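Local coordinates for tuber agglutinin (Colocasia esculenta, PDB 5D5G), which binds mannose as a bulb-type plant lectin, agglutinates rabbit erythrocytes and has insecticidal activity against aphids and other hemipteran insects, at residues A85-H88 with R92-V95; A76-G81 with F96-F101. All coordinates share one frame; numbering follows the deposited sequence.

Interaction 1: A85-H88 with R92-V95; sequences AVVH and RLVV. With MG (magnesium ion), chain G.
Val86 and Val94 form a hydrogen-bonded antiparallel pair: Val94 N gives an almost straight bond (171°) to Val86 O at 3.0 Å, and Val86 N answers to Val94 O at 3.1 Å from above the carbonyl plane. At the turn end the pairing is uneven: His88 N reaches Arg92 O at 2.6 Å, whereas the return bond from Arg92 N to His88 O is weak at 3.5 Å. Ala85, Val87, Leu93 and Val95 share one face. Leu93, whose chi1 of -178° turns CG away from the backbone N, reaches toward the partner strand; its CD1 lies 4.1 Å from Val87 CG2 and 4.2 Å from Ala85 CB. The branched valines suit extended backbone, while small Ala85 leaves room for this methyl. Ala85 O and Leu6 O bind a magnesium ion, but its placing is doubtful because it sits only 2.5 Å from Ala85 CB. Outward from this shell, Ala85, Leu93 and Val95 rest on Leu61 of strand 61-64, and Leu93 lies near mannose-binding Trp40. Strand 84-88 is the middle of a three-stranded sheet between 5-7 and 92-103; Val94 and Val95 pair antiparallel with a strand of the neighbouring chain, so the sheet runs on across the interface.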
loop_
_atom_site.group_PDB
_atom_site.type_symbol
_atom_site.label_atom_id
_atom_site.label_comp_id
_atom_site.label_asym_id
_atom_site.label_seq_id
_atom_site.Cartn_x
_atom_site.Cartn_y
_atom_site.Cartn_z
ATOM N N ALA A 85 4.700 1.650 -4.244
ATOM C CA ALA A 85 4.161 2.804 -4.937
ATOM C C ALA A 85 2.681 2.510 -5.023
ATOM O O ALA A 85 2.292 1.407 -5.411
ATOM C CB ALA A 85 4.747 2.898 -6.326
ATOM N N VAL A 86 1.840 3.462 -4.649
ATOM C CA VAL A 86 0.415 3.200 -4.713
ATOM C C VAL A 86 -0.347 4.415 -5.221
ATOM O O VAL A 86 0.011 5.555 -4.908
ATOM C CB VAL A 86 -0.102 2.783 -3.362
ATOM C CG1 VAL A 86 0.395 1.393 -3.021
ATOM C CG2 VAL A 86 0.367 3.757 -2.331
ATOM N N VAL A 87 -1.379 4.171 -6.035
ATOM C CA VAL A 87 -2.218 5.257 -6.548
ATOM C C VAL A 87 -3.244 5.674 -5.490
ATOM O O VAL A 87 -4.218 4.956 -5.200
ATOM C CB VAL A 87 -2.953 4.879 -7.861
ATOM C CG1 VAL A 87 -3.392 6.139 -8.595
ATOM C CG2 VAL A 87 -2.055 4.042 -8.752
ATOM N N HIS A 88 -3.022 6.842 -4.907
ATOM C CA HIS A 88 -3.888 7.317 -3.856
ATOM C C HIS A 88 -5.215 7.768 -4.418
ATOM O O HIS A 88 -5.251 8.470 -5.424
ATOM C CB HIS A 88 -3.248 8.493 -3.159
ATOM C CG HIS A 88 -3.991 8.943 -1.948
ATOM N ND1 HIS A 88 -4.021 8.213 -0.778
ATOM C CD2 HIS A 88 -4.731 10.051 -1.721
ATOM C CE1 HIS A 88 -4.742 8.858 0.118
ATOM N NE2 HIS A 88 -5.187 9.977 -0.430
ATOM N N ARG A 92 -2.853 10.857 -6.301
ATOM C CA ARG A 92 -1.402 10.957 -6.412
ATOM C C ARG A 92 -0.806 9.569 -6.499
ATOM O O ARG A 92 -1.370 8.607 -5.986
ATOM C CB ARG A 92 -0.819 11.633 -5.190
ATOM C CG ARG A 92 -1.222 13.069 -4.960
ATOM C CD ARG A 92 -0.749 13.463 -3.563
ATOM N NE ARG A 92 -1.009 14.862 -3.227
ATOM C CZ ARG A 92 -1.899 15.260 -2.320
ATOM N NH1 ARG A 92 -2.624 14.366 -1.657
ATOM N NH2 ARG A 92 -2.065 16.555 -2.068
ATOM N N LEU A 93 0.341 9.452 -7.154
ATOM C CA LEU A 93 1.126 8.241 -6.989
ATOM C C LEU A 93 2.143 8.536 -5.891
ATOM O O LEU A 93 2.917 9.492 -6.010
ATOM C CB LEU A 93 1.826 7.851 -8.277
ATOM C CG LEU A 93 2.632 6.565 -8.172
ATOM C CD1 LEU A 93 1.727 5.378 -7.965
ATOM C CD2 LEU A 93 3.443 6.393 -9.430
ATOM N N VAL A 94 2.118 7.745 -4.816
ATOM C CA VAL A 94 2.978 7.996 -3.642
ATOM C C VAL A 94 3.797 6.768 -3.246
ATOM O O VAL A 94 3.238 5.700 -3.011
ATOM C CB VAL A 94 2.150 8.418 -2.417
ATOM C CG1 VAL A 94 3.067 8.723 -1.242
ATOM C CG2 VAL A 94 1.288 9.627 -2.740
ATOM N N VAL A 95 5.119 6.911 -3.172
ATOM C CA VAL A 95 5.961 5.787 -2.773
ATOM C C VAL A 95 5.904 5.653 -1.258
ATOM O O VAL A 95 6.009 6.654 -0.561
ATOM C CB VAL A 95 7.416 5.994 -3.211
ATOM C CG1 VAL A 95 8.268 4.805 -2.799
ATOM C CG2 VAL A 95 7.487 6.205 -4.716
HETATM MG MG MG G . 4.608 0.491 -5.713
#

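Interaction 2: A76-G81 with F96-F101. With MG (magnesium ion), chain E.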
loop_
_atom_site.group_PDB
_atom_site.type_symbol
_atom_site.label_atom_id
_atom_site.label_comp_id
_atom_site.label_asym_id
_atom_site.label_seq_id
_atom_site.Cartn_x
_atom_site.Cartn_y
_atom_site.Cartn_z
ATOM N N ALA A 76 14.423 9.855 -5.104
ATOM C CA ALA A 76 14.167 9.928 -3.667
ATOM C C ALA A 76 14.468 8.533 -3.139
ATOM O O ALA A 76 14.110 7.535 -3.774
ATOM C CB ALA A 76 12.734 10.311 -3.388
ATOM N N GLN A 77 15.158 8.453 -2.006
ATOM C CA GLN A 77 15.742 7.185 -1.583
ATOM C C GLN A 77 15.663 7.018 -0.075
ATOM O O GLN A 77 15.525 7.995 0.663
ATOM C CB GLN A 77 17.218 7.117 -1.997
ATOM C CG GLN A 77 17.503 7.410 -3.465
ATOM C CD GLN A 77 18.933 7.858 -3.702
ATOM O OE1 GLN A 77 19.836 7.523 -2.935
ATOM N NE2 GLN A 77 19.143 8.629 -4.762
ATOM N N SER A 78 15.769 5.774 0.379
ATOM C CA SER A 78 15.835 5.492 1.807
ATOM C C SER A 78 16.579 4.190 2.048
ATOM O O SER A 78 17.372 3.752 1.217
ATOM C CB SER A 78 14.437 5.425 2.419
ATOM O OG SER A 78 14.516 5.087 3.789
ATOM N N VAL A 79 16.317 3.563 3.183
ATOM C CA VAL A 79 17.027 2.352 3.531
ATOM C C VAL A 79 16.595 1.185 2.658
ATOM O O VAL A 79 15.598 1.261 1.953
ATOM C CB VAL A 79 16.799 1.999 4.997
ATOM C CG1 VAL A 79 16.948 3.248 5.860
ATOM C CG2 VAL A 79 15.426 1.392 5.179
ATOM N N LYS A 80 17.361 0.104 2.703
ATOM C CA LYS A 80 17.046 -1.107 1.956
ATOM C C LYS A 80 15.819 -1.803 2.530
ATOM O O LYS A 80 15.840 -2.270 3.659
ATOM C CB LYS A 80 18.237 -2.066 2.031
ATOM C CG LYS A 80 18.220 -3.215 1.037
ATOM C CD LYS A 80 18.886 -4.454 1.632
ATOM C CE LYS A 80 19.327 -5.429 0.548
ATOM N NZ LYS A 80 18.172 -5.809 -0.331
ATOM N N GLY A 81 14.745 -1.904 1.760
ATOM C CA GLY A 81 13.607 -2.657 2.242
ATOM C C GLY A 81 12.590 -2.927 1.169
ATOM O O GLY A 81 12.820 -2.604 0.009
ATOM N N PHE A 96 5.729 4.435 -0.748
ATOM C CA PHE A 96 5.611 4.224 0.698
ATOM C C PHE A 96 6.632 3.241 1.239
ATOM O O PHE A 96 6.723 2.114 0.752
ATOM C CB PHE A 96 4.214 3.695 1.071
ATOM C CG PHE A 96 3.169 4.756 1.144
ATOM C CD1 PHE A 96 3.047 5.544 2.269
ATOM C CD2 PHE A 96 2.316 4.977 0.073
ATOM C CE1 PHE A 96 2.098 6.538 2.328
ATOM C CE2 PHE A 96 1.355 5.970 0.120
ATOM C CZ PHE A 96 1.248 6.751 1.252
ATOM N N GLY A 97 7.374 3.631 2.274
ATOM C CA GLY A 97 8.183 2.645 2.974
ATOM C C GLY A 97 9.479 3.051 3.658
ATOM O O GLY A 97 9.787 4.235 3.803
ATOM N N PRO A 98 10.257 2.054 4.071
ATOM C CA PRO A 98 9.981 0.618 3.933
ATOM C C PRO A 98 8.937 0.076 4.912
ATOM O O PRO A 98 8.375 0.805 5.719
ATOM C CB PRO A 98 11.313 -0.015 4.288
ATOM C CG PRO A 98 11.915 0.946 5.218
ATOM C CD PRO A 98 11.574 2.294 4.666
ATOM N N SER A 99 8.714 -1.226 4.841
ATOM C CA SER A 99 7.736 -1.866 5.690
ATOM C C SER A 99 8.128 -1.731 7.149
ATOM O O SER A 99 9.283 -1.955 7.507
ATOM C CB SER A 99 7.620 -3.334 5.325
ATOM O OG SER A 99 8.859 -3.822 4.861
ATOM N N VAL A 100 7.164 -1.356 7.985
ATOM C CA VAL A 100 7.378 -1.296 9.425
ATOM C C VAL A 100 6.777 -2.538 10.071
ATOM O O VAL A 100 7.309 -3.045 11.047
ATOM C CB VAL A 100 6.756 -0.032 10.052
ATOM C CG1 VAL A 100 7.102 0.045 11.522
ATOM C CG2 VAL A 100 7.261 1.214 9.370
ATOM N N PHE A 101 5.678 -3.047 9.521
ATOM C CA PHE A 101 5.000 -4.185 10.135
ATOM C C PHE A 101 4.467 -5.151 9.079
ATOM O O PHE A 101 4.024 -4.710 8.023
ATOM C CB PHE A 101 3.861 -3.659 11.010
ATOM C CG PHE A 101 3.014 -4.731 11.633
ATOM C CD1 PHE A 101 3.588 -5.780 12.330
ATOM C CD2 PHE A 101 1.635 -4.662 11.555
ATOM C CE1 PHE A 101 2.803 -6.757 12.912
ATOM C CE2 PHE A 101 0.845 -5.639 12.128
ATOM C CZ PHE A 101 1.435 -6.685 12.814
HETATM MG MG MG E . 7.773 2.563 5.378
#
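Gly81 and Pro98 bring the two backbones nearest, 5.2 Å between their CA atoms, where an irregular loop passes the cis peptide bond between Gly97 and Pro98, within a break in strand 92-103; no hydrogen bond links the segments. The proline ring carries the contact: Val79 CG2 reaches both CG and CD, Gly81 meets CB, and Ser78 OG stands off CD. Pro98 CB faces Gly81 CA at 4.1 Å, an approach possible because glycine has no side chain in the way. Pro98 CG receives the closest touch, 3.5 Å from Val79 CG2, the two side chains crossing at about a right angle. A chi1 of -45° sets this methyl between the backbone N and the carbonyl carbon of Val79, where it meets the ring at its CG corner, on the edge and not over a face. Pro98 CD lies 4.2 Å from Ser78 OG, a loose contact that suits a small residue at the edge. Tyr83 adds cover, touching both Ser78 and Pro98, while backbone hydrogen bonds between Ser78 and Tyr58 and between Gly81 and Asp57 hold the loop in position. Gly97, at phi 151° and psi -169°, has a backbone that only glycine takes comfortably, because a CB there would press on the carbonyl O of Phe96. Pro98 O and a backbone atom of the neighbouring chain bind a magnesium ion, though its closeness to Gly97 carbons makes its placing doubtful. Phe96, Ser99 and Phe101 pair with an antiparallel strand of that neighbouring chain, consistent with the C-terminal strand exchange by which bulb-type lectins of the beta-prism II fold dimerise.

How the interactions relate
Strand 92-103 serves both contacts: interaction 1 uses its beginning, as one arm of a hairpin in the buried body of the domain, and interaction 2 its continuation, at the surface near the partner chain. Along the sequence the hairpin is nested within the loop that interaction 2 closes. The two meet where Val86 CG2 packs against Phe96 CD2 at 3.3 Å. Their chemistry follows their places: the hairpin combines backbone hydrogen bonds with aliphatic side chains, whereas the loop meets Pro98 through a few van der Waals touches alone. Residues of both segments of strand 92-103 (Val94 and Val95, then Phe96, Ser99 and Phe101) pair in the antiparallel ladder that carries the sheet into the neighbouring chain.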